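Local atomic coordinates of metallo-beta-lactamase (Serratia marcescens, PDB entry 6K4X), a protein that hydrolyses the amide bond of beta-lactam antibiotics with two zinc ions, as expected of a subclass B3 metallo-beta-lactamase, and here holds a thiol inhibitor. Residues Ala178-Ala181 and Asp182-Phe186; Asp111-Phe114 and Gly115-Asn119; Arg252-Thr255 and Arg256-Ser259; Ser195-Gly198 and Ser199-Ala202. All coordinates share one frame; numbering follows the deposited sequence. Where two conformers were deposited one is given.

Contact 1 of 4, residues Ala178-Ala181 and Asp182-Phe186; sequences AVSA and DSYRF. With D0U (4-azanyl-2-sulfanyl-benzoic acid), chain E.
A178 lays its CB over one face of the F186 ring in a CH-pi contact, 4.2 Å from CB to the ring centroid and displaced toward the rim near CZ. Y184 closes the other face of that ring: its CE2 stands 3.8 Å above the F186 plane, over the centre. S180 CB reaches the same cluster, 3.7 Å from Y184 CB, and meets both rings obliquely. A type I beta turn, A181 to Y184, folds the chain back to bring these groups together; Y184 N closes it on A181 O at 3.2 Å. S180 OG also donates to A181 O, at 2.8 Å, and the two donors reach that oxygen from opposite faces of its carbonyl plane. With chi1 at 75°, OG sits between the backbone N and carbonyl carbon of S180, where R256 NH2 binds it too. V179 turns away from the turn to line the inhibitor pocket, with CG2 3.6 Å from N1 of 4-azanyl-2-sulfanyl-benzoic acid. The loop links strand 166-173 to helix 190-205; A178 and F186 pack against both that helix and helix 241-260.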
loop_
_atom_site.group_PDB
_atom_site.type_symbol
_atom_site.label_atom_id
_atom_site.label_comp_id
_atom_site.label_asym_id
_atom_site.label_seq_id
_atom_site.Cartn_x
_atom_site.Cartn_y
_atom_site.Cartn_z
ATOM N N ALA A 178 -14.409 3.659 2.327
ATOM C CA ALA A 178 -15.172 4.765 2.906
ATOM C C ALA A 178 -15.407 4.455 4.383
ATOM O O ALA A 178 -16.185 3.546 4.761
ATOM C CB ALA A 178 -16.483 4.932 2.177
ATOM N N VAL A 179 -14.644 5.128 5.239
ATOM C CA VAL A 179 -14.727 4.963 6.710
ATOM C C VAL A 179 -14.537 6.355 7.301
ATOM O O VAL A 179 -13.867 7.191 6.733
ATOM C CB VAL A 179 -13.676 3.956 7.212
ATOM C CG1 VAL A 179 -12.293 4.316 6.719
ATOM C CG2 VAL A 179 -13.614 3.756 8.721
ATOM N N SER A 180 -15.175 6.635 8.430
ATOM C CA SER A 180 -15.105 7.997 8.942
ATOM C C SER A 180 -15.277 8.030 10.451
ATOM O O SER A 180 -15.697 7.070 11.073
ATOM C CB SER A 180 -16.151 8.860 8.306
ATOM O OG SER A 180 -17.449 8.585 8.844
ATOM N N ALA A 181 -15.013 9.216 10.993
ATOM C CA ALA A 181 -15.443 9.569 12.338
ATOM C C ALA A 181 -16.976 9.616 12.383
ATOM O O ALA A 181 -17.643 9.807 11.376
ATOM C CB ALA A 181 -14.873 10.916 12.732
ATOM N N ASP A 182 -17.522 9.518 13.596
ATOM C CA ASP A 182 -18.960 9.554 13.821
ATOM C C ASP A 182 -19.562 10.873 13.317
ATOM O O ASP A 182 -20.736 10.901 12.928
ATOM C CB ASP A 182 -19.281 9.358 15.307
ATOM C CG ASP A 182 -19.125 7.916 15.758
ATOM O OD1 ASP A 182 -19.055 7.034 14.886
ATOM O OD2 ASP A 182 -19.079 7.677 16.985
ATOM N N SER A 183 -18.798 11.967 13.347
ATOM C CA SER A 183 -19.291 13.303 13.011
ATOM C C SER A 183 -19.289 13.589 11.507
ATOM O O SER A 183 -19.629 14.696 11.115
ATOM C CB SER A 183 -18.449 14.314 13.748
ATOM O OG SER A 183 -17.088 14.140 13.375
ATOM N N TYR A 184 -18.861 12.629 10.675
ATOM C CA TYR A 184 -18.655 12.891 9.247
ATOM C C TYR A 184 -19.751 12.267 8.384
ATOM O O TYR A 184 -20.090 11.084 8.556
ATOM C CB TYR A 184 -17.326 12.291 8.823
ATOM C CG TYR A 184 -16.855 12.650 7.443
ATOM C CD1 TYR A 184 -16.087 13.774 7.252
ATOM C CD2 TYR A 184 -17.118 11.837 6.358
ATOM C CE1 TYR A 184 -15.604 14.107 6.001
ATOM C CE2 TYR A 184 -16.614 12.136 5.113
ATOM C CZ TYR A 184 -15.859 13.275 4.930
ATOM O OH TYR A 184 -15.366 13.558 3.675
ATOM N N ARG A 185 -20.259 13.051 7.434
ATOM C CA ARG A 185 -21.261 12.591 6.490
ATOM C C ARG A 185 -20.670 12.612 5.083
ATOM O O ARG A 185 -20.401 13.695 4.524
ATOM C CB ARG A 185 -22.503 13.481 6.617
ATOM C CG ARG A 185 -23.669 13.022 5.766
ATOM C CD ARG A 185 -24.953 13.733 6.135
ATOM N NE ARG A 185 -26.125 13.058 5.583
ATOM C CZ ARG A 185 -26.757 13.372 4.465
ATOM N NH1 ARG A 185 -27.732 12.590 4.049
ATOM N NH2 ARG A 185 -26.390 14.418 3.744
ATOM N N PHE A 186 -20.518 11.436 4.472
ATOM C CA PHE A 186 -19.944 11.379 3.138
ATOM C C PHE A 186 -20.825 12.149 2.157
ATOM O O PHE A 186 -20.295 12.777 1.231
ATOM C CB PHE A 186 -19.794 9.938 2.649
ATOM C CG PHE A 186 -18.522 9.301 3.124
ATOM C CD1 PHE A 186 -17.356 9.414 2.382
ATOM C CD2 PHE A 186 -18.474 8.624 4.337
ATOM C CE1 PHE A 186 -16.162 8.892 2.853
ATOM C CE2 PHE A 186 -17.288 8.058 4.776
ATOM C CZ PHE A 186 -16.132 8.199 4.039
HETATM O O2 D0U E . -6.840 1.002 5.230
HETATM C C7 D0U E . -8.068 0.861 5.421
HETATM O O1 D0U E . -8.837 0.400 4.528
HETATM C C3 D0U E . -8.696 1.251 6.712
HETATM C C2 D0U E . -10.034 0.811 6.907
HETATM C C4 D0U E . -8.043 1.992 7.712
HETATM S S1 D0U E . -6.424 2.529 7.765
HETATM C C5 D0U E . -8.792 2.300 8.870
HETATM C C6 D0U E . -10.113 1.887 9.058
HETATM N N1 D0U E . -10.800 2.180 10.228
HETATM C C1 D0U E . -10.706 1.130 8.087
#

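Contact 2 of 4, residues Asp111-Phe114 and Gly115-Asn119; sequences DPQF and GSLSN. With D0U (4-azanyl-2-sulfanyl-benzoic acid), chain E.
Q113 and L117 cross at about a right angle, Q113 CB lying 3.6 Å from L117 CG while the CD2 branch of the leucine runs beside the amide of Q113. The other branch, CD1, meets the D111 carboxylate obliquely, 3.7 Å from D111 CG, so one leucine backs two polar side chains. Beyond CG the Q113 chain is extended, and it carries the amide to the inhibitor: Q113 OE1 lies 3.5 Å from N1 of 4-azanyl-2-sulfanyl-benzoic acid, and NE2 approaches ring carbon C5. A water donates to Q113 OE1 at 2.6 Å.

The turn that follows, type II from Q113 to S116, is closed by S116 N, which donates to Q113 O at 2.9 Å in the carbonyl plane. In one of the two conformers of S116, with chi1 at 72°, OG donates to the same oxygen at 2.7 Å, on a lone pair, and takes a bond from the water as well, a bridge that holds for that copy alone. G115, with phi at 110°, takes the third position of the turn, a conformation usual for glycine. Just upstream, a type I turn from D111 to F114 is braced by an Asx turn, D111 OD1 taking Q113 N at 2.9 Å with its anti lone pair. D111 OD2 accepts from H74 NE2, a second-shell bond that probably orients this zinc ligand. The two turns lie in the loop between helix 99-104 and strand 126-129, joined through P112 to the backbone of A181 in the loop before helix 190-205.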
loop_
_atom_site.group_PDB
_atom_site.type_symbol
_atom_site.label_atom_id
_atom_site.label_comp_id
_atom_site.label_asym_id
_atom_site.label_seq_id
_atom_site.Cartn_x
_atom_site.Cartn_y
_atom_site.Cartn_z
ATOM N N ASP A 111 -9.500 14.556 5.988
ATOM C CA ASP A 111 -9.590 13.091 6.068
ATOM C C ASP A 111 -10.923 12.728 6.698
ATOM O O ASP A 111 -11.246 13.233 7.766
ATOM C CB ASP A 111 -8.416 12.560 6.879
ATOM C CG ASP A 111 -8.258 11.051 6.836
ATOM O OD1 ASP A 111 -9.238 10.333 7.094
ATOM O OD2 ASP A 111 -7.128 10.617 6.552
ATOM N N PRO A 112 -11.749 11.861 6.075
ATOM C CA PRO A 112 -13.018 11.477 6.692
ATOM C C PRO A 112 -12.880 10.942 8.121
ATOM O O PRO A 112 -13.809 11.091 8.907
ATOM C CB PRO A 112 -13.542 10.386 5.757
ATOM C CG PRO A 112 -12.962 10.764 4.401
ATOM C CD PRO A 112 -11.584 11.289 4.729
ATOM N N GLN A 113 -11.742 10.322 8.459
ATOM C CA GLN A 113 -11.522 9.818 9.803
ATOM C C GLN A 113 -11.000 10.878 10.774
ATOM O O GLN A 113 -10.804 10.564 11.955
ATOM C CB GLN A 113 -10.583 8.615 9.767
ATOM C CG GLN A 113 -11.201 7.388 9.132
ATOM C CD GLN A 113 -10.242 6.228 9.188
ATOM O OE1 GLN A 113 -10.107 5.566 10.218
ATOM N NE2 GLN A 113 -9.502 5.988 8.119
ATOM N N PHE A 114 -10.760 12.106 10.332
ATOM C CA PHE A 114 -10.241 13.130 11.222
ATOM C C PHE A 114 -11.146 13.272 12.449
ATOM O O PHE A 114 -12.382 13.400 12.342
ATOM C CB PHE A 114 -10.164 14.474 10.504
ATOM C CG PHE A 114 -9.536 15.568 11.322
ATOM C CD1 PHE A 114 -8.155 15.686 11.395
ATOM C CD2 PHE A 114 -10.321 16.480 12.003
ATOM C CE1 PHE A 114 -7.573 16.713 12.127
ATOM C CE2 PHE A 114 -9.729 17.480 12.761
ATOM C CZ PHE A 114 -8.360 17.602 12.816
ATOM N N GLY A 115 -10.503 13.247 13.615
ATOM C CA GLY A 115 -11.186 13.204 14.911
ATOM C C GLY A 115 -10.994 11.863 15.586
ATOM O O GLY A 115 -11.168 11.744 16.816
ATOM N N SER A 116 -10.638 10.844 14.799
ATOM C CA SER A 116 -10.585 9.478 15.285
ATOM C C SER A 116 -9.243 8.813 14.957
ATOM O O SER A 116 -9.035 7.654 15.294
ATOM C CB SER A 116 -11.741 8.660 14.756
ATOM O OG SER A 116 -11.576 8.374 13.373
ATOM N N LEU A 117 -8.308 9.546 14.347
ATOM C CA LEU A 117 -7.037 8.954 13.920
ATOM C C LEU A 117 -5.976 9.136 15.003
ATOM O O LEU A 117 -5.974 10.152 15.704
ATOM C CB LEU A 117 -6.554 9.594 12.615
ATOM C CG LEU A 117 -7.420 9.293 11.398
ATOM C CD1 LEU A 117 -7.158 10.298 10.283
ATOM C CD2 LEU A 117 -7.187 7.866 10.923
ATOM N N SER A 118 -5.049 8.181 15.071
ATOM C CA SER A 118 -3.906 8.303 15.951
ATOM C C SER A 118 -2.711 8.806 15.145
ATOM O O SER A 118 -2.447 8.348 14.034
ATOM C CB SER A 118 -3.589 6.997 16.620
ATOM O OG SER A 118 -4.687 6.558 17.411
ATOM N N ASN A 119 -1.958 9.729 15.719
ATOM C CA ASN A 119 -0.759 10.242 15.095
ATOM C C ASN A 119 0.318 9.166 15.037
ATOM O O ASN A 119 0.257 8.164 15.747
ATOM C CB ASN A 119 -0.212 11.451 15.842
ATOM C CG ASN A 119 -1.187 12.606 15.890
ATOM O OD1 ASN A 119 -2.152 12.686 15.133
ATOM N ND2 ASN A 119 -0.895 13.554 16.759
HETATM O O2 D0U E . -6.840 1.002 5.230
HETATM C C7 D0U E . -8.068 0.861 5.421
HETATM O O1 D0U E . -8.837 0.400 4.528
HETATM C C3 D0U E . -8.696 1.251 6.712
HETATM C C2 D0U E . -10.034 0.811 6.907
HETATM C C4 D0U E . -8.043 1.992 7.712
HETATM S S1 D0U E . -6.424 2.529 7.765
HETATM C C5 D0U E . -8.792 2.300 8.870
HETATM C C6 D0U E . -10.113 1.887 9.058
HETATM N N1 D0U E . -10.800 2.180 10.228
HETATM C C1 D0U E . -10.706 1.130 8.087
HETATM O O HOH W 1 -11.553 5.846 12.411
#

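Contact 3 of 4, residues Arg252-Thr255 and Arg256-Ser259. With SO4 (sulfate ion), chain G.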
loop_
_atom_site.group_PDB
_atom_site.type_symbol
_atom_site.label_atom_id
_atom_site.label_comp_id
_atom_site.label_asym_id
_atom_site.label_seq_id
_atom_site.Cartn_x
_atom_site.Cartn_y
_atom_site.Cartn_z
ATOM N N ARG A 252 -18.911 -0.783 -0.392
ATOM C CA ARG A 252 -18.814 -0.174 0.921
ATOM C C ARG A 252 -19.310 1.278 0.851
ATOM O O ARG A 252 -20.026 1.727 1.754
ATOM C CB ARG A 252 -17.371 -0.242 1.417
ATOM C CG ARG A 252 -17.171 0.299 2.821
ATOM C CD ARG A 252 -15.780 -0.031 3.335
ATOM N NE ARG A 252 -15.623 0.405 4.713
ATOM C CZ ARG A 252 -14.781 -0.094 5.590
ATOM N NH1 ARG A 252 -13.987 -1.091 5.255
ATOM N NH2 ARG A 252 -14.698 0.467 6.779
ATOM N N LEU A 253 -18.942 2.003 -0.199
ATOM C CA LEU A 253 -19.433 3.369 -0.325
ATOM C C LEU A 253 -20.943 3.396 -0.563
ATOM O O LEU A 253 -21.636 4.210 0.053
ATOM C CB LEU A 253 -18.705 4.102 -1.446
ATOM C CG LEU A 253 -19.221 5.521 -1.718
ATOM C CD1 LEU A 253 -19.036 6.429 -0.515
ATOM C CD2 LEU A 253 -18.497 6.109 -2.924
ATOM N N GLU A 254 -21.464 2.518 -1.417
ATOM C CA GLU A 254 -22.891 2.557 -1.682
ATOM C C GLU A 254 -23.685 2.197 -0.430
ATOM O O GLU A 254 -24.714 2.807 -0.139
ATOM C CB GLU A 254 -23.259 1.657 -2.856
ATOM C CG GLU A 254 -22.792 2.242 -4.191
ATOM C CD GLU A 254 -23.243 3.679 -4.489
ATOM O OE1 GLU A 254 -24.338 4.105 -4.014
ATOM O OE2 GLU A 254 -22.520 4.425 -5.171
ATOM N N THR A 255 -23.205 1.220 0.325
ATOM C CA THR A 255 -23.858 0.877 1.581
ATOM C C THR A 255 -23.863 2.091 2.514
ATOM O O THR A 255 -24.852 2.387 3.199
ATOM C CB THR A 255 -23.178 -0.335 2.236
ATOM O OG1 THR A 255 -23.396 -1.505 1.442
ATOM C CG2 THR A 255 -23.739 -0.635 3.608
ATOM N N ARG A 256 -22.729 2.777 2.602
ATOM C CA ARG A 256 -22.591 3.955 3.480
ATOM C C ARG A 256 -23.538 5.077 3.050
ATOM O O ARG A 256 -24.271 5.630 3.884
ATOM C CB ARG A 256 -21.145 4.429 3.481
ATOM C CG ARG A 256 -20.915 5.715 4.266
ATOM C CD ARG A 256 -21.342 5.614 5.733
ATOM N NE ARG A 256 -21.155 6.891 6.418
ATOM C CZ ARG A 256 -20.118 7.226 7.172
ATOM N NH1 ARG A 256 -19.113 6.384 7.359
ATOM N NH2 ARG A 256 -20.083 8.430 7.712
ATOM N N LEU A 257 -23.579 5.393 1.758
ATOM C CA LEU A 257 -24.415 6.502 1.300
ATOM C C LEU A 257 -25.882 6.152 1.596
ATOM O O LEU A 257 -26.679 7.016 1.986
ATOM C CB LEU A 257 -24.208 6.786 -0.190
ATOM C CG LEU A 257 -22.846 7.370 -0.544
ATOM C CD1 LEU A 257 -22.694 7.510 -2.049
ATOM C CD2 LEU A 257 -22.581 8.692 0.143
ATOM N N ALA A 258 -26.271 4.895 1.386
ATOM C CA ALA A 258 -27.663 4.477 1.702
ATOM C C ALA A 258 -27.945 4.689 3.193
ATOM O O ALA A 258 -29.047 5.143 3.559
ATOM C CB ALA A 258 -27.885 3.046 1.281
ATOM N N SER A 259 -26.991 4.373 4.053
ATOM C CA SER A 259 -27.149 4.463 5.514
ATOM C C SER A 259 -27.318 5.924 5.952
ATOM O O SER A 259 -27.832 6.188 7.027
ATOM C CB SER A 259 -25.978 3.827 6.247
ATOM O OG SER A 259 -25.754 2.476 5.847
HETATM S S SO4 G . -14.653 -3.933 3.108
HETATM O O1 SO4 G . -15.965 -3.601 2.597
HETATM O O2 SO4 G . -13.677 -2.851 2.932
HETATM O O3 SO4 G . -14.796 -4.216 4.565
HETATM O O4 SO4 G . -14.156 -5.154 2.463
#
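L257 lies against L253 one helical turn back, and its side chain can be followed outward. CB lies 3.6 Å from L253 O. CG comes closer to that carbonyl and also rests 3.9 Å from L253 CD1; at the tip, CD1 touches L253 CG, the two leucines meeting at a slant. With chi1 at -69°, CG stands beside the backbone N of L257, the atom that donates to L253 O at 2.8 Å and nearly in line with the C=O bond. Polar backbone and apolar branches thus bind the same pair of residues.

The i to i+4 ladder is that of a regular alpha helix, part of helix 241-260 near the end of the chain, and it continues through R256 N to R252 O, A258 N to E254 O and S259 N to T255 O. In the conformer given, S259 OG also donates to T255 O, from the opposite face of the carbonyl plane to S259 N; with two conformers deposited, this second bond is doubtful as a constant feature.

The leucine side of the helix faces helix 190-205, where L253 packs on L196 and F200, and E254 OE2 forms a salt bridge with R197. On another side R256, bent at chi2 (58°), directs its guanidinium to E260 in a salt bridge. R252 instead runs extended from CG to NE toward the inhibitor pocket. Its NH1 donates to sulfate O2 at 2.9 Å, O2 lying at the guanidinium edge in its plane; the anion probably came from the crystallisation liquor.

Contact 4 of 4, residues Ser195-Gly198 and Ser199-Ala202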
loop_
_atom_site.group_PDB
_atom_site.type_symbol
_atom_site.label_atom_id
_atom_site.label_comp_id
_atom_site.label_asym_id
_atom_site.label_seq_id
_atom_site.Cartn_x
_atom_site.Cartn_y
_atom_site.Cartn_z
ATOM N N SER A 195 -13.805 11.343 -5.616
ATOM C CA SER A 195 -12.452 10.772 -5.621
ATOM C C SER A 195 -12.507 9.253 -5.466
ATOM O O SER A 195 -11.848 8.523 -6.216
ATOM C CB SER A 195 -11.628 11.369 -4.533
ATOM O OG SER A 195 -11.231 12.684 -4.853
ATOM N N LEU A 196 -13.312 8.794 -4.523
ATOM C CA LEU A 196 -13.468 7.361 -4.318
ATOM C C LEU A 196 -13.955 6.710 -5.616
ATOM O O LEU A 196 -13.445 5.676 -6.056
ATOM C CB LEU A 196 -14.477 7.092 -3.198
ATOM C CG LEU A 196 -13.932 7.193 -1.769
ATOM C CD1 LEU A 196 -15.074 7.192 -0.784
ATOM C CD2 LEU A 196 -12.930 6.093 -1.451
ATOM N N ARG A 197 -14.979 7.306 -6.242
ATOM C CA ARG A 197 -15.555 6.697 -7.443
ATOM C C ARG A 197 -14.541 6.676 -8.575
ATOM O O ARG A 197 -14.461 5.678 -9.312
ATOM C CB ARG A 197 -16.841 7.411 -7.846
ATOM C CG ARG A 197 -17.976 7.085 -6.896
ATOM C CD ARG A 197 -19.215 7.878 -7.222
ATOM N NE ARG A 197 -20.319 7.390 -6.421
ATOM C CZ ARG A 197 -21.477 8.021 -6.236
ATOM N NH1 ARG A 197 -22.434 7.420 -5.540
ATOM N NH2 ARG A 197 -21.663 9.229 -6.741
ATOM N N GLY A 198 -13.769 7.746 -8.738
ATOM C CA GLY A 198 -12.720 7.735 -9.745
ATOM C C GLY A 198 -11.682 6.653 -9.465
ATOM O O GLY A 198 -11.142 6.038 -10.385
ATOM N N SER A 199 -11.389 6.410 -8.187
ATOM C CA SER A 199 -10.421 5.396 -7.805
ATOM C C SER A 199 -10.933 3.979 -8.079
ATOM O O SER A 199 -10.157 3.144 -8.536
ATOM C CB SER A 199 -10.000 5.586 -6.383
ATOM O OG SER A 199 -9.297 6.796 -6.280
ATOM N N PHE A 200 -12.201 3.709 -7.800
ATOM C CA PHE A 200 -12.727 2.408 -8.153
ATOM C C PHE A 200 -12.556 2.163 -9.658
ATOM O O PHE A 200 -12.158 1.060 -10.072
ATOM C CB PHE A 200 -14.207 2.253 -7.800
ATOM C CG PHE A 200 -14.625 2.648 -6.407
ATOM C CD1 PHE A 200 -13.820 2.471 -5.289
ATOM C CD2 PHE A 200 -15.863 3.233 -6.224
ATOM C CE1 PHE A 200 -14.241 2.877 -4.031
ATOM C CE2 PHE A 200 -16.286 3.632 -4.966
ATOM C CZ PHE A 200 -15.478 3.460 -3.876
ATOM N N GLU A 201 -12.851 3.180 -10.462
ATOM C CA GLU A 201 -12.749 3.054 -11.918
ATOM C C GLU A 201 -11.289 2.830 -12.328
ATOM O O GLU A 201 -11.002 1.970 -13.179
ATOM C CB GLU A 201 -13.330 4.289 -12.594
ATOM C CG GLU A 201 -14.841 4.380 -12.489
ATOM C CD GLU A 201 -15.470 5.315 -13.506
ATOM O OE1 GLU A 201 -16.715 5.376 -13.567
ATOM O OE2 GLU A 201 -14.715 5.979 -14.234
ATOM N N ALA A 202 -10.364 3.577 -11.733
ATOM C CA ALA A 202 -8.969 3.419 -12.110
ATOM C C ALA A 202 -8.484 2.009 -11.752
ATOM O O ALA A 202 -7.771 1.353 -12.526
ATOM C CB ALA A 202 -8.122 4.470 -11.449
#
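F200 lays one face of its ring over the backbone of the preceding turn: L196 O stands 3.2 Å above the ring plane, over its centre, and R197 N lies above the same face toward the rim. At the far end of the ring, CZ reaches L196 CB at 3.8 Å. A chi1 of -49° places CG beside the backbone N of F200, and chi2 of -35° turns the ring so that it lies flat against this carbonyl instead of meeting it with its edge. The same oxygen accepts F200 N at 2.9 Å, with an N-H...O angle of 161°, while the aromatic face covers it.

The other bonds are those of helix 190-205, the helical link of a beta-alpha-beta unit between strands 166-173 and 210-213. S199 N binds S195 O at 2.9 Å, E201 N binds R197 O and A202 N binds G198 O. S199 OG hydrogen-bonds P148 O, tying this side of the helix to a loop; S195 O, 3.1 Å from S199 OG, is a competing acceptor for the same proton. S195 also packs on P148, and F200 touches R250 of helix 241-260. Because L196 O faces the ring and also accepts F200 N, its hydrogen-bonding need is met where the aromatic face offers it no donor.

How the contacts relate
Contacts 1 and 2 are loop turns, partly buried, and both touch the inhibitor; A181 CB packs on F114 O, 3.5 Å away, where they meet. Contacts 3 and 4 each span consecutive turns of a different helix, 241-260 and 190-205, contact 3 at the surface and contact 4 partly buried, and they meet through leucines, F200 and the E254-R197 salt bridge. In the loops, serine hydroxyls and an aspartate shape irregular backbone beside the pocket, whereas the helices rely on repeated backbone bonds, with apolar packing and that one salt bridge between them. Contact 1 is the hub, touching all three others; contact 2 stays about 7 Å (nearest atoms) from each of the helical contacts.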